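Local coordinates for uncharacterized protein (Bacteroides fragilis, PDB 3MSW), which is of unknown function, a putative exported protein that folds as a single-layer antiparallel beta-sheet built from beta-hairpin repeats, at residues G33-Y45 against K54-W66. Sequence-based numbering, arbitrary orientation.
Sequences GILNPVKMYKYSY and KSTYAWNIFKNTW
A trans chi1 (176°) sends the side chain of Lys-54 out alongside Tyr-41 and Tyr-43, with a bend at chi3, whereas the bend of Met-40 at chi3 (69°) turns its selenomethionine methyl onto the indole of Trp-66. The first contact joins the hairpin of strands 35-46 and 51-60; the second reaches past it to the start of strand 65-77, in a single-layer sheet on both of whose faces side chains from neighbouring strands pack together. On the face of Tyr-41 and Thr-56, Lys-54 NZ stands 4.2 Å from the centroid of the Tyr-41 ring, almost on its normal, a cation-pi contact, while Lys-54 CD meets Tyr-43 CE2 at 3.6 Å. Further along, Lys-39 arches over the backbone of Ala-58 and forms a salt bridge with Glu-69 of the next strand. On the face of Met-40 and Tyr-57, Met-40 CE lies 3.8 Å from the centroid of the Trp-66 five-membered ring, with SE oblique to it at 4.5 Å. Trp-59 CE3 meets that indole's opposite face, and Pro-37 CG in turn covers Trp-59. Met-40 pairs with Tyr-57 and Lys-42 with Ser-55 through reciprocal backbone bonds; Trp-59 N donates to Val-38 O at 3.0 Å from well above the carbonyl plane. A water joins Lys-42 O to Ser-55 OG, which also bonds Arg-71. Ladder bonds thus set the register, while CH-pi, Met-aromatic and cation-pi contacts dress both faces without a second sheet.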
loop_
_atom_site.group_PDB
_atom_site.type_symbol
_atom_site.label_atom_id
_atom_site.label_comp_id
_atom_site.label_asym_id
_atom_site.label_seq_id
_atom_site.Cartn_x
_atom_site.Cartn_y
_atom_site.Cartn_z
ATOM N N GLY A 33 20.748 -10.076 -18.962
ATOM C CA GLY A 33 20.350 -8.688 -18.745
ATOM C C GLY A 33 18.845 -8.525 -18.621
ATOM O O GLY A 33 18.327 -7.395 -18.659
ATOM N N ILE A 34 18.129 -9.655 -18.420
ATOM C CA ILE A 34 16.679 -9.666 -18.258
ATOM C C ILE A 34 16.278 -9.153 -16.876
ATOM O O ILE A 34 16.797 -9.610 -15.860
ATOM C CB ILE A 34 16.053 -11.055 -18.573
ATOM C CG1 ILE A 34 16.366 -11.497 -20.036
ATOM C CG2 ILE A 34 14.518 -11.043 -18.317
ATOM C CD1 ILE A 34 16.152 -12.981 -20.322
ATOM N N LEU A 35 15.333 -8.216 -16.843
ATOM C CA LEU A 35 14.827 -7.699 -15.583
ATOM C C LEU A 35 13.775 -8.685 -15.102
ATOM O O LEU A 35 12.806 -8.954 -15.813
ATOM C CB LEU A 35 14.235 -6.283 -15.773
ATOM C CG LEU A 35 15.230 -5.186 -16.149
ATOM C CD1 LEU A 35 14.497 -3.932 -16.611
ATOM C CD2 LEU A 35 16.161 -4.870 -14.989
ATOM N N ASN A 36 13.987 -9.253 -13.927
ATOM C CA ASN A 36 13.066 -10.231 -13.368
ATOM C C ASN A 36 11.932 -9.559 -12.586
ATOM O O ASN A 36 12.205 -8.721 -11.723
ATOM C CB ASN A 36 13.805 -11.236 -12.470
ATOM C CG ASN A 36 14.949 -11.911 -13.165
ATOM O OD1 ASN A 36 16.111 -11.713 -12.808
ATOM N ND2 ASN A 36 14.652 -12.653 -14.228
ATOM N N PRO A 37 10.672 -9.999 -12.809
ATOM C CA PRO A 37 9.552 -9.433 -12.030
ATOM C C PRO A 37 9.650 -9.815 -10.568
ATOM O O PRO A 37 10.103 -10.913 -10.233
ATOM C CB PRO A 37 8.295 -10.009 -12.690
ATOM C CG PRO A 37 8.749 -11.177 -13.473
ATOM C CD PRO A 37 10.215 -11.030 -13.766
ATOM N N VAL A 38 9.303 -8.878 -9.699
ATOM C CA VAL A 38 9.370 -9.075 -8.255
ATOM C C VAL A 38 8.012 -8.780 -7.634
ATOM O O VAL A 38 7.530 -9.536 -6.781
ATOM C CB VAL A 38 10.511 -8.185 -7.631
ATOM C CG1 VAL A 38 10.438 -8.162 -6.109
ATOM C CG2 VAL A 38 11.895 -8.672 -8.071
ATOM N N LYS A 39 7.404 -7.649 -8.038
ATOM C CA LYS A 39 6.174 -7.192 -7.427
ATOM C C LYS A 39 5.321 -6.508 -8.460
ATOM O O LYS A 39 5.838 -5.992 -9.458
ATOM C CB LYS A 39 6.536 -6.179 -6.293
ATOM C CG LYS A 39 5.757 -6.337 -4.982
ATOM C CD LYS A 39 6.177 -7.603 -4.220
ATOM C CE LYS A 39 6.853 -7.331 -2.901
ATOM N NZ LYS A 39 7.145 -8.608 -2.227
HETATM N N MSE A 40 4.009 -6.541 -8.249
HETATM C CA MSE A 40 3.068 -5.821 -9.104
HETATM C C MSE A 40 1.939 -5.197 -8.298
HETATM O O MSE A 40 1.318 -5.865 -7.465
HETATM C CB MSE A 40 2.527 -6.682 -10.224
HETATM C CG MSE A 40 1.616 -5.872 -11.182
HETATM SE SE MSE A 40 1.241 -6.971 -12.601
HETATM C CE MSE A 40 0.091 -8.295 -11.679
ATOM N N TYR A 41 1.666 -3.913 -8.568
ATOM C CA TYR A 41 0.574 -3.196 -7.920
ATOM C C TYR A 41 -0.469 -2.888 -8.955
ATOM O O TYR A 41 -0.139 -2.376 -10.031
ATOM C CB TYR A 41 1.053 -1.881 -7.292
ATOM C CG TYR A 41 2.285 -1.993 -6.420
ATOM C CD1 TYR A 41 2.356 -2.934 -5.397
ATOM C CD2 TYR A 41 3.334 -1.091 -6.549
ATOM C CE1 TYR A 41 3.469 -3.009 -4.557
ATOM C CE2 TYR A 41 4.461 -1.165 -5.723
ATOM C CZ TYR A 41 4.522 -2.127 -4.728
ATOM O OH TYR A 41 5.622 -2.211 -3.912
ATOM N N LYS A 42 -1.720 -3.188 -8.621
ATOM C CA LYS A 42 -2.885 -2.900 -9.462
ATOM C C LYS A 42 -3.746 -1.884 -8.725
ATOM O O LYS A 42 -4.051 -2.083 -7.552
ATOM C CB LYS A 42 -3.693 -4.178 -9.747
ATOM C CG LYS A 42 -2.932 -5.233 -10.562
ATOM C CD LYS A 42 -2.896 -4.872 -12.050
ATOM C CE LYS A 42 -2.263 -5.956 -12.874
ATOM N NZ LYS A 42 -1.750 -5.444 -14.169
ATOM N N TYR A 43 -4.128 -0.789 -9.392
ATOM C CA TYR A 43 -4.933 0.257 -8.755
ATOM C C TYR A 43 -6.343 0.330 -9.305
ATOM O O TYR A 43 -6.539 0.347 -10.514
ATOM C CB TYR A 43 -4.241 1.620 -8.894
ATOM C CG TYR A 43 -2.812 1.609 -8.394
ATOM C CD1 TYR A 43 -1.773 1.166 -9.207
ATOM C CD2 TYR A 43 -2.485 2.133 -7.143
ATOM C CE1 TYR A 43 -0.459 1.164 -8.762
ATOM C CE2 TYR A 43 -1.165 2.168 -6.700
ATOM C CZ TYR A 43 -0.154 1.693 -7.517
ATOM O OH TYR A 43 1.151 1.703 -7.086
ATOM N N SER A 44 -7.327 0.314 -8.402
ATOM C CA SER A 44 -8.740 0.387 -8.740
ATOM C C SER A 44 -9.315 1.661 -8.081
ATOM O O SER A 44 -9.315 1.802 -6.851
ATOM C CB SER A 44 -9.437 -0.888 -8.275
ATOM O OG SER A 44 -10.841 -0.698 -8.234
ATOM N N TYR A 45 -9.727 2.617 -8.914
ATOM C CA TYR A 45 -10.241 3.918 -8.483
ATOM C C TYR A 45 -11.742 3.919 -8.511
ATOM O O TYR A 45 -12.354 3.245 -9.346
ATOM C CB TYR A 45 -9.743 5.024 -9.448
ATOM C CG TYR A 45 -8.242 5.141 -9.469
ATOM C CD1 TYR A 45 -7.567 5.886 -8.504
ATOM C CD2 TYR A 45 -7.488 4.502 -10.449
ATOM C CE1 TYR A 45 -6.176 5.954 -8.486
ATOM C CE2 TYR A 45 -6.097 4.562 -10.442
ATOM C CZ TYR A 45 -5.444 5.257 -9.434
ATOM O OH TYR A 45 -4.074 5.325 -9.421
ATOM N N LYS A 54 -5.537 -0.536 -3.824
ATOM C CA LYS A 54 -4.266 -0.969 -4.355
ATOM C C LYS A 54 -4.082 -2.419 -3.960
ATOM O O LYS A 54 -4.096 -2.728 -2.775
ATOM C CB LYS A 54 -3.128 -0.130 -3.788
ATOM C CG LYS A 54 -1.754 -0.625 -4.256
ATOM C CD LYS A 54 -0.677 0.263 -3.648
ATOM C CE LYS A 54 0.553 -0.482 -3.265
ATOM N NZ LYS A 54 1.567 0.440 -2.693
ATOM N N SER A 55 -3.967 -3.314 -4.948
ATOM C CA SER A 55 -3.727 -4.725 -4.687
ATOM C C SER A 55 -2.279 -5.011 -5.045
ATOM O O SER A 55 -1.826 -4.638 -6.127
ATOM C CB SER A 55 -4.679 -5.582 -5.520
ATOM O OG SER A 55 -6.011 -5.319 -5.111
ATOM N N THR A 56 -1.554 -5.707 -4.152
ATOM C CA THR A 56 -0.145 -6.040 -4.336
ATOM C C THR A 56 0.037 -7.546 -4.576
ATOM O O THR A 56 -0.542 -8.374 -3.862
ATOM C CB THR A 56 0.621 -5.570 -3.070
ATOM O OG1 THR A 56 0.440 -4.164 -2.905
ATOM C CG2 THR A 56 2.071 -5.888 -3.109
ATOM N N TYR A 57 0.891 -7.889 -5.550
ATOM C CA TYR A 57 1.187 -9.266 -5.934
ATOM C C TYR A 57 2.674 -9.461 -5.879
ATOM O O TYR A 57 3.438 -8.546 -6.198
ATOM C CB TYR A 57 0.642 -9.612 -7.350
ATOM C CG TYR A 57 -0.851 -9.390 -7.453
ATOM C CD1 TYR A 57 -1.748 -10.402 -7.127
ATOM C CD2 TYR A 57 -1.369 -8.138 -7.787
ATOM C CE1 TYR A 57 -3.122 -10.170 -7.104
ATOM C CE2 TYR A 57 -2.746 -7.909 -7.810
ATOM C CZ TYR A 57 -3.616 -8.927 -7.460
ATOM O OH TYR A 57 -4.968 -8.700 -7.451
ATOM N N ALA A 58 3.087 -10.655 -5.445
ATOM C CA ALA A 58 4.495 -10.993 -5.359
ATOM C C ALA A 58 4.747 -12.110 -6.380
ATOM O O ALA A 58 3.886 -12.981 -6.579
ATOM C CB ALA A 58 4.823 -11.474 -3.949
ATOM N N TRP A 59 5.917 -12.078 -7.035
ATOM C CA TRP A 59 6.289 -13.118 -7.993
ATOM C C TRP A 59 6.656 -14.388 -7.260
ATOM O O TRP A 59 7.576 -14.386 -6.426
ATOM C CB TRP A 59 7.447 -12.687 -8.903
ATOM C CG TRP A 59 7.667 -13.636 -10.054
ATOM C CD1 TRP A 59 8.701 -14.518 -10.205
ATOM C CD2 TRP A 59 6.812 -13.818 -11.196
ATOM N NE1 TRP A 59 8.555 -15.222 -11.382
ATOM C CE2 TRP A 59 7.412 -14.799 -12.019
ATOM C CE3 TRP A 59 5.603 -13.228 -11.617
ATOM C CZ2 TRP A 59 6.856 -15.196 -13.244
ATOM C CZ3 TRP A 59 5.037 -13.648 -12.816
ATOM C CH2 TRP A 59 5.655 -14.633 -13.605
ATOM N N ASN A 60 5.927 -15.479 -7.558
ATOM C CA ASN A 60 6.206 -16.776 -6.948
ATOM C C ASN A 60 7.238 -17.469 -7.857
ATOM O O ASN A 60 6.903 -17.855 -8.970
ATOM C CB ASN A 60 4.922 -17.625 -6.792
ATOM C CG ASN A 60 5.160 -18.968 -6.133
ATOM O OD1 ASN A 60 6.096 -19.688 -6.450
ATOM N ND2 ASN A 60 4.326 -19.341 -5.199
ATOM N N ILE A 61 8.486 -17.583 -7.397
ATOM C CA ILE A 61 9.595 -18.162 -8.184
ATOM C C ILE A 61 9.456 -19.657 -8.438
ATOM O O ILE A 61 10.123 -20.186 -9.338
ATOM C CB ILE A 61 10.991 -17.790 -7.595
ATOM C CG1 ILE A 61 11.220 -18.471 -6.211
ATOM C CG2 ILE A 61 11.158 -16.252 -7.534
ATOM C CD1 ILE A 61 12.613 -18.416 -5.660
ATOM N N PHE A 62 8.638 -20.348 -7.622
ATOM C CA PHE A 62 8.478 -21.800 -7.762
ATOM C C PHE A 62 7.468 -22.137 -8.849
ATOM O O PHE A 62 7.742 -22.992 -9.697
ATOM C CB PHE A 62 8.118 -22.450 -6.411
ATOM C CG PHE A 62 9.119 -22.154 -5.313
ATOM C CD1 PHE A 62 10.358 -22.782 -5.291
ATOM C CD2 PHE A 62 8.839 -21.212 -4.330
ATOM C CE1 PHE A 62 11.296 -22.471 -4.304
ATOM C CE2 PHE A 62 9.764 -20.939 -3.317
ATOM C CZ PHE A 62 10.985 -21.567 -3.315
ATOM N N LYS A 63 6.325 -21.440 -8.840
ATOM C CA LYS A 63 5.223 -21.582 -9.807
ATOM C C LYS A 63 5.371 -20.672 -11.034
ATOM O O LYS A 63 4.698 -20.908 -12.036
ATOM C CB LYS A 63 3.880 -21.283 -9.120
ATOM C CG LYS A 63 3.416 -22.347 -8.128
ATOM C CD LYS A 63 2.252 -21.806 -7.306
ATOM C CE LYS A 63 1.653 -22.813 -6.357
ATOM N NZ LYS A 63 0.713 -22.156 -5.404
ATOM N N ASN A 64 6.227 -19.626 -10.961
ATOM C CA ASN A 64 6.424 -18.636 -12.040
ATOM C C ASN A 64 5.088 -17.945 -12.416
ATOM O O ASN A 64 4.681 -17.897 -13.590
ATOM C CB ASN A 64 7.177 -19.235 -13.255
ATOM C CG ASN A 64 8.562 -18.644 -13.438
ATOM O OD1 ASN A 64 9.374 -18.576 -12.505
ATOM N ND2 ASN A 64 8.856 -18.168 -14.638
ATOM N N THR A 65 4.378 -17.481 -11.371
ATOM C CA THR A 65 3.080 -16.820 -11.458
ATOM C C THR A 65 3.037 -15.727 -10.379
ATOM O O THR A 65 3.844 -15.749 -9.424
ATOM C CB THR A 65 1.921 -17.830 -11.193
ATOM O OG1 THR A 65 2.024 -18.351 -9.865
ATOM C CG2 THR A 65 1.872 -18.996 -12.207
ATOM N N TRP A 66 2.047 -14.836 -10.477
ATOM C CA TRP A 66 1.832 -13.820 -9.449
ATOM C C TRP A 66 0.956 -14.432 -8.364
ATOM O O TRP A 66 0.092 -15.261 -8.658
ATOM C CB TRP A 66 1.085 -12.593 -10.025
ATOM C CG TRP A 66 1.881 -11.798 -11.012
ATOM C CD1 TRP A 66 1.703 -11.752 -12.363
ATOM C CD2 TRP A 66 3.033 -10.988 -10.732
ATOM N NE1 TRP A 66 2.601 -10.872 -12.928
ATOM C CE2 TRP A 66 3.450 -10.414 -11.956
ATOM C CE3 TRP A 66 3.708 -10.630 -9.553
ATOM C CZ2 TRP A 66 4.554 -9.560 -12.045
ATOM C CZ3 TRP A 66 4.816 -9.806 -9.647
ATOM C CH2 TRP A 66 5.225 -9.274 -10.879
HETATM O O HOH W 1 -6.958 -3.112 -6.821
#